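Local structure of 3-keto-5-aminohexanoate cleavage enzyme (Ralstonia eutropha, 3C6C) at residues 35-40 and 271-276; 70-75 and 81-86; 198-203 and 209-214; 257-262 and 294-299. The protein probably cleaves a beta-keto acid such as 3-keto-5-aminohexanoate with the aid of a metal ion held in a TIM barrel. All coordinates share one frame; numbering follows the deposited sequence.

Contact 1 (35-40 and 271-276)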
loop_
_atom_site.group_PDB
_atom_site.type_symbol
_atom_site.label_atom_id
_atom_site.label_comp_id
_atom_site.label_asym_id
_atom_site.label_seq_id
_atom_site.Cartn_x
_atom_site.Cartn_y
_atom_site.Cartn_z
ATOM N N PRO A 35 7.012 -11.487 -32.882
ATOM C CA PRO A 35 6.640 -11.933 -34.238
ATOM C C PRO A 35 5.712 -10.988 -35.014
ATOM O O PRO A 35 4.714 -10.471 -34.500
ATOM C CB PRO A 35 5.958 -13.280 -33.968
ATOM C CG PRO A 35 6.682 -13.808 -32.748
ATOM C CD PRO A 35 6.857 -12.565 -31.880
ATOM N N PHE A 36 6.072 -10.801 -36.270
ATOM C CA PHE A 36 5.291 -9.971 -37.210
ATOM C C PHE A 36 3.939 -10.639 -37.439
ATOM O O PHE A 36 3.862 -11.802 -37.824
ATOM C CB PHE A 36 6.091 -9.780 -38.536
ATOM C CG PHE A 36 5.348 -9.110 -39.654
ATOM C CD1 PHE A 36 4.465 -8.070 -39.427
ATOM C CD2 PHE A 36 5.584 -9.507 -40.973
ATOM C CE1 PHE A 36 3.817 -7.447 -40.490
ATOM C CE2 PHE A 36 4.935 -8.905 -42.036
ATOM C CZ PHE A 36 4.049 -7.868 -41.807
ATOM N N ASN A 37 2.880 -9.874 -37.183
ATOM C CA ASN A 37 1.502 -10.265 -37.538
ATOM C C ASN A 37 1.093 -9.560 -38.826
ATOM O O ASN A 37 0.756 -8.378 -38.816
ATOM C CB ASN A 37 0.538 -9.919 -36.393
ATOM C CG ASN A 37 -0.887 -10.216 -36.725
ATOM O OD1 ASN A 37 -1.228 -10.586 -37.866
ATOM N ND2 ASN A 37 -1.767 -10.062 -35.715
ATOM N N PRO A 38 1.153 -10.270 -39.964
ATOM C CA PRO A 38 0.975 -9.634 -41.270
ATOM C C PRO A 38 -0.452 -9.139 -41.557
ATOM O O PRO A 38 -0.691 -8.499 -42.581
ATOM C CB PRO A 38 1.423 -10.714 -42.279
ATOM C CG PRO A 38 1.778 -11.886 -41.529
ATOM C CD PRO A 38 1.559 -11.676 -40.060
ATOM N N LYS A 39 -1.379 -9.404 -40.650
ATOM C CA LYS A 39 -2.703 -8.742 -40.730
ATOM C C LYS A 39 -2.608 -7.240 -40.433
ATOM O O LYS A 39 -3.434 -6.449 -40.890
ATOM C CB LYS A 39 -3.717 -9.375 -39.799
ATOM C CG LYS A 39 -4.171 -10.692 -40.330
ATOM C CD LYS A 39 -5.266 -11.309 -39.495
ATOM C CE LYS A 39 -5.790 -12.566 -40.189
ATOM N NZ LYS A 39 -7.035 -13.105 -39.559
ATOM N N HIS A 40 -1.567 -6.870 -39.706
ATOM C CA HIS A 40 -1.297 -5.440 -39.451
ATOM C C HIS A 40 -0.691 -4.809 -40.713
ATOM O O HIS A 40 0.415 -5.134 -41.105
ATOM C CB HIS A 40 -0.387 -5.212 -38.249
ATOM C CG HIS A 40 -0.316 -3.767 -37.845
ATOM N ND1 HIS A 40 -0.000 -2.774 -38.752
ATOM C CD2 HIS A 40 -0.542 -3.140 -36.658
ATOM C CE1 HIS A 40 -0.033 -1.598 -38.138
ATOM N NE2 HIS A 40 -0.367 -1.788 -36.871
ATOM N N ASN A 271 1.768 -3.105 -28.223
ATOM C CA ASN A 271 0.349 -3.209 -28.505
ATOM C C ASN A 271 0.062 -2.853 -29.940
ATOM O O ASN A 271 0.455 -1.789 -30.391
ATOM C CB ASN A 271 -0.424 -2.232 -27.602
ATOM C CG ASN A 271 -1.868 -2.073 -28.030
ATOM O OD1 ASN A 271 -2.566 -3.062 -28.290
ATOM N ND2 ASN A 271 -2.321 -0.845 -28.088
ATOM N N LEU A 272 -0.628 -3.745 -30.655
ATOM C CA LEU A 272 -0.965 -3.489 -32.059
ATOM C C LEU A 272 -2.278 -2.732 -32.312
ATOM O O LEU A 272 -2.542 -2.283 -33.433
ATOM C CB LEU A 272 -1.015 -4.816 -32.827
ATOM C CG LEU A 272 0.273 -5.649 -32.883
ATOM C CD1 LEU A 272 0.033 -6.837 -33.843
ATOM C CD2 LEU A 272 1.486 -4.854 -33.325
ATOM N N TYR A 273 -3.103 -2.607 -31.276
ATOM C CA TYR A 273 -4.509 -2.206 -31.440
ATOM C C TYR A 273 -4.902 -0.860 -30.849
ATOM O O TYR A 273 -4.591 -0.529 -29.707
ATOM C CB TYR A 273 -5.435 -3.283 -30.856
ATOM C CG TYR A 273 -5.291 -4.616 -31.531
ATOM C CD1 TYR A 273 -5.971 -4.892 -32.705
ATOM C CD2 TYR A 273 -4.458 -5.590 -31.003
ATOM C CE1 TYR A 273 -5.832 -6.127 -33.330
ATOM C CE2 TYR A 273 -4.316 -6.814 -31.616
ATOM C CZ TYR A 273 -5.009 -7.076 -32.764
ATOM O OH TYR A 273 -4.825 -8.312 -33.359
ATOM N N LEU A 274 -5.649 -0.115 -31.661
ATOM C CA LEU A 274 -6.154 1.196 -31.243
ATOM C C LEU A 274 -7.358 0.909 -30.370
ATOM O O LEU A 274 -7.576 1.519 -29.329
ATOM C CB LEU A 274 -6.514 2.056 -32.453
ATOM C CG LEU A 274 -6.873 3.503 -32.140
ATOM C CD1 LEU A 274 -5.689 4.246 -31.526
ATOM C CD2 LEU A 274 -7.399 4.195 -33.412
ATOM N N SER A 275 -8.114 -0.064 -30.834
ATOM C CA SER A 275 -9.265 -0.603 -30.122
ATOM C C SER A 275 -9.522 -2.016 -30.527
ATOM O O SER A 275 -8.817 -2.588 -31.357
ATOM C CB SER A 275 -10.530 0.238 -30.361
ATOM O OG SER A 275 -10.885 0.319 -31.726
ATOM N N ARG A 276 -10.564 -2.582 -29.946
ATOM C CA ARG A 276 -10.861 -3.997 -30.195
ATOM C C ARG A 276 -11.049 -4.231 -31.694
ATOM O O ARG A 276 -11.930 -3.658 -32.336
ATOM C CB ARG A 276 -12.086 -4.483 -29.390
HETATM O O HOH W 1 -4.449 -10.500 -35.798
#
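Two loops at the C-terminal end of the TIM barrel, one after strand 23-29 and one after strand 264-266, meet where Asn37 and His40 close on Leu272. The Leu272 and Asn37 side chains cross obliquely, with Leu272 CD1 4.0 Å from Asn37 CB and 4.1 Å from Asn37 ND2. The amide is held from both ends. Asn37 OD1 accepts Lys39 N at 3.0 Å in an Asx turn, with the donor above the carbonyl plane, while Asn37 ND2 donates to a water at 2.7 Å. The same water lies 3.3 Å from Tyr273 OH and so carries the polar link between the loops, which share no direct hydrogen bond.

His40 reaches the other loop because its CG is anti to the backbone N (chi1 -170°); the ring edge then brings CD2 to 3.9 Å from Leu272 O. Its nitrogens are engaged elsewhere: NE2 with Ala280 O, ND1 with Ser42 N. Leu272 in turn shares backbone hydrogen bonds with Ala280, so His40 and Leu272 are moored to the same residue. The loop of Leu272 also carries Glu269, a nickel ligand, and loops at this barrel end typically frame the active site of a TIM barrel.

Contact 2 (70-75 and 81-86)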
loop_
_atom_site.group_PDB
_atom_site.type_symbol
_atom_site.label_atom_id
_atom_site.label_comp_id
_atom_site.label_asym_id
_atom_site.label_seq_id
_atom_site.Cartn_x
_atom_site.Cartn_y
_atom_site.Cartn_z
ATOM N N ARG A 70 14.389 -5.257 -37.611
ATOM C CA ARG A 70 13.842 -6.536 -38.026
ATOM C C ARG A 70 14.525 -7.008 -39.302
ATOM O O ARG A 70 15.035 -6.207 -40.101
ATOM C CB ARG A 70 12.325 -6.407 -38.262
ATOM C CG ARG A 70 11.497 -6.242 -36.997
ATOM C CD ARG A 70 9.996 -6.058 -37.314
ATOM N NE ARG A 70 9.234 -5.902 -36.078
ATOM C CZ ARG A 70 8.676 -6.896 -35.394
ATOM N NH1 ARG A 70 8.798 -8.161 -35.810
ATOM N NH2 ARG A 70 8.015 -6.640 -34.273
ATOM N N ASP A 71 14.549 -8.312 -39.494
ATOM C CA ASP A 71 15.051 -8.845 -40.769
ATOM C C ASP A 71 14.175 -8.303 -41.887
ATOM O O ASP A 71 12.987 -8.611 -41.908
ATOM C CB ASP A 71 15.003 -10.371 -40.776
ATOM C CG ASP A 71 15.486 -10.966 -42.100
ATOM O OD1 ASP A 71 15.125 -10.467 -43.191
ATOM O OD2 ASP A 71 16.247 -11.935 -42.022
ATOM N N PRO A 72 14.761 -7.502 -42.806
ATOM C CA PRO A 72 13.992 -6.621 -43.682
ATOM C C PRO A 72 13.174 -7.432 -44.609
ATOM O O PRO A 72 12.262 -6.917 -45.240
ATOM C CB PRO A 72 15.045 -5.844 -44.473
ATOM C CG PRO A 72 16.315 -6.001 -43.734
ATOM C CD PRO A 72 16.211 -7.270 -42.922
ATOM N N LYS A 73 13.524 -8.703 -44.653
ATOM C CA LYS A 73 12.809 -9.666 -45.464
ATOM C C LYS A 73 11.604 -10.072 -44.683
ATOM O O LYS A 73 10.468 -9.637 -44.960
ATOM C CB LYS A 73 13.624 -10.947 -45.713
ATOM C CG LYS A 73 14.625 -10.883 -46.866
ATOM C CD LYS A 73 15.487 -12.151 -46.897
ATOM C CE LYS A 73 16.649 -12.021 -47.891
ATOM N NZ LYS A 73 17.494 -13.262 -47.997
ATOM N N THR A 74 11.929 -10.899 -43.681
ATOM C CA THR A 74 10.984 -11.774 -42.943
ATOM C C THR A 74 10.218 -11.122 -41.810
ATOM O O THR A 74 9.277 -11.691 -41.289
ATOM C CB THR A 74 11.683 -12.980 -42.291
ATOM O OG1 THR A 74 12.485 -12.535 -41.173
ATOM C CG2 THR A 74 12.545 -13.768 -43.302
ATOM N N GLY A 75 10.653 -9.950 -41.427
ATOM C CA GLY A 75 10.023 -9.235 -40.321
ATOM C C GLY A 75 10.356 -9.844 -38.993
ATOM O O GLY A 75 9.877 -9.393 -37.952
ATOM N N PRO A 81 23.920 -4.636 -36.954
ATOM C CA PRO A 81 24.321 -3.237 -36.717
ATOM C C PRO A 81 24.119 -2.346 -37.950
ATOM O O PRO A 81 23.914 -1.134 -37.827
ATOM C CB PRO A 81 25.826 -3.345 -36.380
ATOM C CG PRO A 81 25.970 -4.723 -35.798
ATOM C CD PRO A 81 25.000 -5.582 -36.611
ATOM N N VAL A 82 24.185 -2.966 -39.114
ATOM C CA VAL A 82 24.022 -2.236 -40.376
ATOM C C VAL A 82 22.616 -1.656 -40.482
ATOM O O VAL A 82 22.406 -0.518 -40.929
ATOM C CB VAL A 82 24.305 -3.122 -41.619
ATOM C CG1 VAL A 82 23.961 -2.371 -42.914
ATOM C CG2 VAL A 82 25.774 -3.562 -41.623
ATOM N N LEU A 83 21.665 -2.439 -40.002
ATOM C CA LEU A 83 20.259 -2.044 -40.035
ATOM C C LEU A 83 20.011 -0.928 -39.031
ATOM O O LEU A 83 19.305 0.057 -39.318
ATOM C CB LEU A 83 19.341 -3.231 -39.754
ATOM C CG LEU A 83 19.425 -4.370 -40.784
ATOM C CD1 LEU A 83 18.398 -5.440 -40.367
ATOM C CD2 LEU A 83 19.191 -3.830 -42.221
ATOM N N PHE A 84 20.616 -1.062 -37.859
ATOM C CA PHE A 84 20.495 -0.027 -36.809
ATOM C C PHE A 84 21.031 1.311 -37.356
ATOM O O PHE A 84 20.424 2.357 -37.188
ATOM C CB PHE A 84 21.249 -0.378 -35.517
ATOM C CG PHE A 84 20.488 -1.277 -34.563
ATOM C CD1 PHE A 84 19.411 -0.798 -33.819
ATOM C CD2 PHE A 84 20.865 -2.591 -34.403
ATOM C CE1 PHE A 84 18.732 -1.614 -32.929
ATOM C CE2 PHE A 84 20.194 -3.421 -33.494
ATOM C CZ PHE A 84 19.114 -2.916 -32.769
ATOM N N LYS A 85 22.189 1.235 -38.010
ATOM C CA LYS A 85 22.848 2.440 -38.551
ATOM C C LYS A 85 21.975 3.130 -39.594
ATOM O O LYS A 85 21.868 4.354 -39.643
ATOM C CB LYS A 85 24.250 2.116 -39.096
ATOM C CG LYS A 85 24.992 3.321 -39.684
ATOM C CD LYS A 85 25.375 4.321 -38.620
ATOM C CE LYS A 85 26.608 5.152 -39.023
ATOM N NZ LYS A 85 26.450 5.922 -40.283
ATOM N N GLU A 86 21.316 2.338 -40.418
ATOM C CA GLU A 86 20.441 2.889 -41.461
ATOM C C GLU A 86 19.262 3.616 -40.806
ATOM O O GLU A 86 18.877 4.712 -41.216
ATOM C CB GLU A 86 19.920 1.811 -42.426
ATOM C CG GLU A 86 19.061 2.419 -43.537
ATOM C CD GLU A 86 18.490 1.432 -44.511
ATOM O OE1 GLU A 86 18.993 0.287 -44.576
ATOM O OE2 GLU A 86 17.507 1.813 -45.195
#
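Arg70 and Leu83 bring their CA atoms to 8.1 Å, with the chain leaving strand 64-70 in a compact turn, closed by Gly75 N donating to Asp71 O at 2.7 Å, before short strand 77-78 and helix 81-92. Leu83 supplies the whole helical side of the contact. With CG anti to the carbonyl carbon (chi1 -62°) and the chain extended beyond it, its two methyls reach out from the first turn of the helix. CD1 packs 3.5 Å from Arg70 O and 3.8 Å from Pro72 CD, and CD2 lies 3.9 Å from Pro72 CG. The two leucine methyls thus meet the CG-CD side of the proline ring, and the Arg70 carbonyl lies beside the same methyl that touches Pro72 CD.

This is a strand-to-helix connection at the C-terminal end of the TIM barrel, the end that carries the metal; the side chain of Arg70 comes to about 10 Å from the nickel ion. Leu83 also rests on Val69 of the preceding strand and on Pro47 of helix 47-60.

Arg70 starts away from the helix, and its extended chain carries the guanidinium to Gly75. NH1 donates to Gly75 O at 2.7 Å, with the oxygen in the guanidinium plane and the donor nearly along the C=O axis (174°). NH1 also bonds Ala34 O and NH2 bonds Thr31 O, so several carbonyls fix the rotation of the group. Asp71 OD1 accepts Thr74 N at 3.3 Å from above the carboxylate plane, an Asx motif that braces the loop from within, and Gly75 carries the positive phi that completes the turn.

Contact 3 (198-203 and 209-214)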
loop_
_atom_site.group_PDB
_atom_site.type_symbol
_atom_site.label_atom_id
_atom_site.label_comp_id
_atom_site.label_asym_id
_atom_site.label_seq_id
_atom_site.Cartn_x
_atom_site.Cartn_y
_atom_site.Cartn_z
ATOM N N GLN A 198 22.435 -0.995 -7.002
ATOM C CA GLN A 198 23.823 -1.485 -6.762
ATOM C C GLN A 198 24.773 -0.954 -7.834
ATOM O O GLN A 198 25.902 -0.560 -7.551
ATOM C CB GLN A 198 23.897 -3.012 -6.746
ATOM C CG GLN A 198 25.302 -3.531 -6.489
ATOM C CD GLN A 198 25.786 -3.252 -5.083
ATOM O OE1 GLN A 198 24.992 -3.121 -4.159
ATOM N NE2 GLN A 198 27.110 -3.185 -4.907
ATOM N N LEU A 199 24.297 -0.949 -9.071
ATOM C CA LEU A 199 25.069 -0.386 -10.189
ATOM C C LEU A 199 25.408 1.078 -9.901
ATOM O O LEU A 199 26.523 1.543 -10.147
ATOM C CB LEU A 199 24.301 -0.516 -11.517
ATOM C CG LEU A 199 24.189 -1.931 -12.080
ATOM C CD1 LEU A 199 23.237 -2.012 -13.298
ATOM C CD2 LEU A 199 25.574 -2.442 -12.455
ATOM N N ILE A 200 24.450 1.774 -9.308
ATOM C CA ILE A 200 24.576 3.213 -9.049
ATOM C C ILE A 200 25.635 3.364 -7.964
ATOM O O ILE A 200 26.548 4.190 -8.047
ATOM C CB ILE A 200 23.249 3.862 -8.550
ATOM C CG1 ILE A 200 22.231 3.959 -9.694
ATOM C CG2 ILE A 200 23.512 5.250 -7.993
ATOM C CD1 ILE A 200 20.775 4.277 -9.266
ATOM N N GLU A 201 25.493 2.510 -6.966
ATOM C CA GLU A 201 26.433 2.438 -5.819
ATOM C C GLU A 201 27.874 2.328 -6.265
ATOM O O GLU A 201 28.791 2.964 -5.727
ATOM C CB GLU A 201 26.144 1.186 -4.997
ATOM C CG GLU A 201 25.642 1.463 -3.631
ATOM C CD GLU A 201 26.765 1.865 -2.700
ATOM O OE1 GLU A 201 27.603 0.993 -2.354
ATOM O OE2 GLU A 201 26.807 3.055 -2.317
ATOM N N GLU A 202 28.039 1.449 -7.226
ATOM C CA GLU A 202 29.350 1.031 -7.743
ATOM C C GLU A 202 29.974 2.000 -8.745
ATOM O O GLU A 202 31.025 1.743 -9.333
ATOM C CB GLU A 202 29.240 -0.361 -8.363
ATOM C CG GLU A 202 28.936 -1.410 -7.328
ATOM C CD GLU A 202 28.856 -2.798 -7.914
ATOM O OE1 GLU A 202 29.151 -2.942 -9.127
ATOM O OE2 GLU A 202 28.489 -3.746 -7.179
ATOM N N GLY A 203 29.307 3.117 -8.932
ATOM C CA GLY A 203 29.794 4.155 -9.830
ATOM C C GLY A 203 29.651 3.815 -11.297
ATOM O O GLY A 203 30.410 4.287 -12.118
ATOM N N PRO A 209 19.869 8.723 -13.079
ATOM C CA PRO A 209 19.542 7.344 -13.427
ATOM C C PRO A 209 18.146 7.220 -14.014
ATOM O O PRO A 209 17.231 7.918 -13.603
ATOM C CB PRO A 209 19.571 6.619 -12.079
ATOM C CG PRO A 209 20.135 7.585 -11.117
ATOM C CD PRO A 209 19.825 8.937 -11.630
ATOM N N LEU A 210 18.039 6.302 -14.962
ATOM C CA LEU A 210 16.768 5.990 -15.659
ATOM C C LEU A 210 16.338 4.566 -15.416
ATOM O O LEU A 210 17.024 3.617 -15.795
ATOM C CB LEU A 210 16.924 6.148 -17.182
ATOM C CG LEU A 210 17.480 7.427 -17.755
ATOM C CD1 LEU A 210 17.415 7.348 -19.289
ATOM C CD2 LEU A 210 16.728 8.662 -17.205
ATOM N N PHE A 211 15.164 4.436 -14.815
ATOM C CA PHE A 211 14.553 3.138 -14.538
ATOM C C PHE A 211 13.210 3.043 -15.295
ATOM O O PHE A 211 12.436 4.001 -15.368
ATOM C CB PHE A 211 14.234 2.933 -13.062
ATOM C CG PHE A 211 15.432 2.713 -12.170
ATOM C CD1 PHE A 211 16.198 3.778 -11.759
ATOM C CD2 PHE A 211 15.726 1.450 -11.672
ATOM C CE1 PHE A 211 17.260 3.585 -10.913
ATOM C CE2 PHE A 211 16.809 1.246 -10.820
ATOM C CZ PHE A 211 17.564 2.321 -10.443
ATOM N N GLN A 212 12.953 1.872 -15.829
ATOM C CA GLN A 212 11.625 1.568 -16.377
ATOM C C GLN A 212 11.113 0.214 -15.969
ATOM O O GLN A 212 11.754 -0.813 -16.168
ATOM C CB GLN A 212 11.608 1.668 -17.894
ATOM C CG GLN A 212 10.287 1.275 -18.528
ATOM C CD GLN A 212 10.148 1.801 -19.949
ATOM O OE1 GLN A 212 9.349 2.705 -20.204
ATOM N NE2 GLN A 212 10.936 1.243 -20.877
HETATM N N MSE A 213 9.901 0.229 -15.443
HETATM C CA MSE A 213 9.193 -1.009 -15.098
HETATM C C MSE A 213 8.464 -1.576 -16.307
HETATM O O MSE A 213 7.594 -0.920 -16.892
HETATM C CB MSE A 213 8.118 -0.776 -14.025
HETATM C CG MSE A 213 8.535 0.009 -12.845
HETATM SE SE MSE A 213 6.950 0.264 -11.752
HETATM C CE MSE A 213 7.658 1.567 -10.799
ATOM N N VAL A 214 8.862 -2.786 -16.661
ATOM C CA VAL A 214 8.156 -3.643 -17.607
ATOM C C VAL A 214 7.077 -4.406 -16.848
ATOM O O VAL A 214 7.372 -5.216 -15.961
ATOM C CB VAL A 214 9.123 -4.644 -18.324
ATOM C CG1 VAL A 214 8.356 -5.446 -19.403
ATOM C CG2 VAL A 214 10.326 -3.880 -18.950
#
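Apolar packing alone joins Ile200, near the end of helix 190-201, to Pro209, just before strand 210-214, and Phe211 within it. A single methyl does the touching. Ile200 CG1 is anti to the carbonyl carbon (chi1 -72°) and the chain continues extended, which carries CD1 away from the helix and into the angle between the two partners. There it lies 3.8 Å from Pro209 CG and 3.9 Å from Pro209 CB, the isoleucine crossing the proline at about a right angle. The aromatic ring is met at its edge, near its plane, with Ile200 CD1 3.9 Å from both Phe211 CE1 and Phe211 CZ. Beyond this methyl, the Phe211 ring also packs against Leu185 of strand 182-187 and against Pro236.

No hydrogen bond joins the two segments; at the helix end, Gln198 NE2 donates to Glu202 OE2 at 2.7 Å. The bond is fairly straight (166°), lies in the amide plane and approaches the carboxylate oxygen on its anti side. The same oxygen forms a salt bridge with Arg170, so one carboxylate ties the helix terminus to helix 166-179. In the backbone, Gly203 N reaches back to Ile200 O at 3.1 Å and Glu202 N to Gln198 O at 3.0 Å. With positive phi at Gly203, a Schellman motif ends the helix three residues after Ile200.

Between subunits, Gln198 packs on Trp219 of the second subunit. The Ile200 cluster itself sits inside a right-handed beta-alpha-beta crossover, strand 182-187, helix 190-201 and strand 210-214, the repeating unit of the TIM barrel.

Contact 4 (257-262 and 294-299)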
loop_
_atom_site.group_PDB
_atom_site.type_symbol
_atom_site.label_atom_id
_atom_site.label_comp_id
_atom_site.label_asym_id
_atom_site.label_seq_id
_atom_site.Cartn_x
_atom_site.Cartn_y
_atom_site.Cartn_z
ATOM N N ALA A 257 1.038 5.623 -14.637
ATOM C CA ALA A 257 2.399 6.164 -14.476
ATOM C C ALA A 257 2.365 7.685 -14.418
ATOM O O ALA A 257 2.962 8.292 -13.533
ATOM C CB ALA A 257 3.365 5.674 -15.578
ATOM N N ALA A 258 1.633 8.304 -15.339
ATOM C CA ALA A 258 1.531 9.775 -15.375
ATOM C C ALA A 258 1.033 10.283 -14.029
ATOM O O ALA A 258 1.551 11.258 -13.484
ATOM C CB ALA A 258 0.624 10.268 -16.515
ATOM N N LEU A 259 0.035 9.590 -13.504
ATOM C CA LEU A 259 -0.618 10.001 -12.251
ATOM C C LEU A 259 0.316 9.912 -11.014
ATOM O O LEU A 259 0.135 10.631 -10.016
ATOM C CB LEU A 259 -1.880 9.184 -12.012
ATOM C CG LEU A 259 -3.093 9.585 -12.870
ATOM C CD1 LEU A 259 -4.152 8.478 -12.787
ATOM C CD2 LEU A 259 -3.700 10.943 -12.432
ATOM N N LEU A 260 1.315 9.057 -11.117
ATOM C CA LEU A 260 2.228 8.711 -9.986
ATOM C C LEU A 260 3.593 9.387 -10.087
ATOM O O LEU A 260 4.478 9.153 -9.258
ATOM C CB LEU A 260 2.356 7.189 -9.848
ATOM C CG LEU A 260 1.110 6.490 -9.272
ATOM C CD1 LEU A 260 1.332 4.964 -9.346
ATOM C CD2 LEU A 260 0.777 7.000 -7.836
ATOM N N GLY A 261 3.734 10.228 -11.103
ATOM C CA GLY A 261 4.959 11.018 -11.341
ATOM C C GLY A 261 6.011 10.381 -12.220
ATOM O O GLY A 261 7.159 10.858 -12.336
ATOM N N GLY A 262 5.602 9.293 -12.856
ATOM C CA GLY A 262 6.475 8.570 -13.809
ATOM C C GLY A 262 6.316 9.035 -15.238
ATOM O O GLY A 262 5.414 9.793 -15.589
ATOM N N GLU A 294 -2.626 15.530 -21.311
ATOM C CA GLU A 294 -3.077 16.929 -21.346
ATOM C C GLU A 294 -4.394 17.112 -20.583
ATOM O O GLU A 294 -4.566 18.064 -19.802
ATOM C CB GLU A 294 -3.183 17.407 -22.791
ATOM C CG GLU A 294 -1.792 17.507 -23.471
ATOM C CD GLU A 294 -1.827 17.866 -24.934
ATOM O OE1 GLU A 294 -2.920 17.879 -25.539
ATOM O OE2 GLU A 294 -0.730 18.095 -25.495
ATOM N N HIS A 295 -5.315 16.171 -20.776
ATOM C CA HIS A 295 -6.630 16.236 -20.115
ATOM C C HIS A 295 -6.449 16.131 -18.579
ATOM O O HIS A 295 -7.277 16.621 -17.793
ATOM C CB HIS A 295 -7.604 15.156 -20.643
ATOM C CG HIS A 295 -8.234 15.493 -21.965
ATOM N ND1 HIS A 295 -7.806 16.546 -22.746
ATOM C CD2 HIS A 295 -9.272 14.933 -22.629
ATOM C CE1 HIS A 295 -8.551 16.611 -23.840
ATOM N NE2 HIS A 295 -9.448 15.645 -23.794
ATOM N N LEU A 296 -5.353 15.495 -18.154
ATOM C CA LEU A 296 -5.080 15.322 -16.709
ATOM C C LEU A 296 -4.299 16.498 -16.110
ATOM O O LEU A 296 -3.909 16.475 -14.946
ATOM C CB LEU A 296 -4.343 14.020 -16.386
ATOM C CG LEU A 296 -5.106 12.761 -16.766
ATOM C CD1 LEU A 296 -4.262 11.546 -16.447
ATOM C CD2 LEU A 296 -6.467 12.714 -16.075
ATOM N N GLY A 297 -4.027 17.480 -16.945
ATOM C CA GLY A 297 -3.472 18.744 -16.486
ATOM C C GLY A 297 -1.974 18.828 -16.641
ATOM O O GLY A 297 -1.338 19.729 -16.083
HETATM N N MSE A 298 -1.425 17.871 -17.366
HETATM C CA MSE A 298 0.030 17.789 -17.607
HETATM C C MSE A 298 0.369 18.093 -19.070
HETATM O O MSE A 298 -0.475 18.546 -19.841
HETATM C CB MSE A 298 0.563 16.427 -17.159
HETATM C CG MSE A 298 0.597 16.239 -15.619
HETATM SE SE MSE A 298 0.901 14.412 -15.049
HETATM C CE MSE A 298 -0.747 13.751 -15.377
ATOM N N SER A 299 1.619 17.880 -19.454
ATOM C CA SER A 299 1.962 17.944 -20.872
ATOM C C SER A 299 3.076 16.985 -21.211
ATOM O O SER A 299 3.717 16.438 -20.345
ATOM C CB SER A 299 2.363 19.343 -21.309
ATOM O OG SER A 299 3.510 19.746 -20.609
#
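Ala258 O, the backbone atom nearest Met298, is gripped by Arg22 NH2 through a hydrogen bond and by Gly261 N through a weak one, while the selenium of Met298, present as selenomethionine, packs 3.6 Å from it. One residue earlier, Ala257 O takes two donors from opposite faces of its plane: Gly262 N at 2.9 Å and Leu260 N at 3.0 Å. The backbone bonds close helix 250-260 in a Schellman motif, with Gly261 adopting positive phi.

The side chains meet in two pairs. Met298 bends at its last torsion (chi3 -76°), which turns the terminal methyl back over the helix: CE lies 3.9 Å from Ala258 CB, so the selenium lies by the carbonyl oxygen of Ala258 and CE by both that oxygen and CB. Along the same surface Leu259 CD2 meets Leu296 CD1 at 4.1 Å, the two leucines crossing at about a right angle.

Helix 282-295 stops in the same way as its partner. Gly297 N donates to Glu294 O at 3.0 Å and Gly297 has positive phi, so two Schellman-terminated helices lie side by side at the N-terminal end of the TIM barrel, where the helices run out and the chain returns toward the strands. Met298 leads directly into strand 299-300 and also rests on Val24 of strand 23-29. Arg22, just before that strand, binds Gly262 O as well as Ala258 O. The leucine pair extends into the tetramer: Leu259 packs on Leu259 of the third subunit, and Leu296 on Ala255 of that same subunit.

Contacts 1 and 2 occupy the C-terminal end of the barrel and touch one another, Phe36 N lying 3.8 Å from Arg70 NH1; contacts 3 and 4 belong to the other end, their nearest atoms about 7 Å apart. Contact 3 is the most buried and is purely apolar across its segments, whereas the other three are partly buried. Contact 1 has a water between its loops, and contact 2 sets a leucine against a loop stiffened by an arginine. Contacts 3 and 4 share Schellman-terminated helices, but in contact 4 the touching leucines themselves pack on a neighbouring subunit, whereas in contact 3 Gln198, outside the touching cluster, does so.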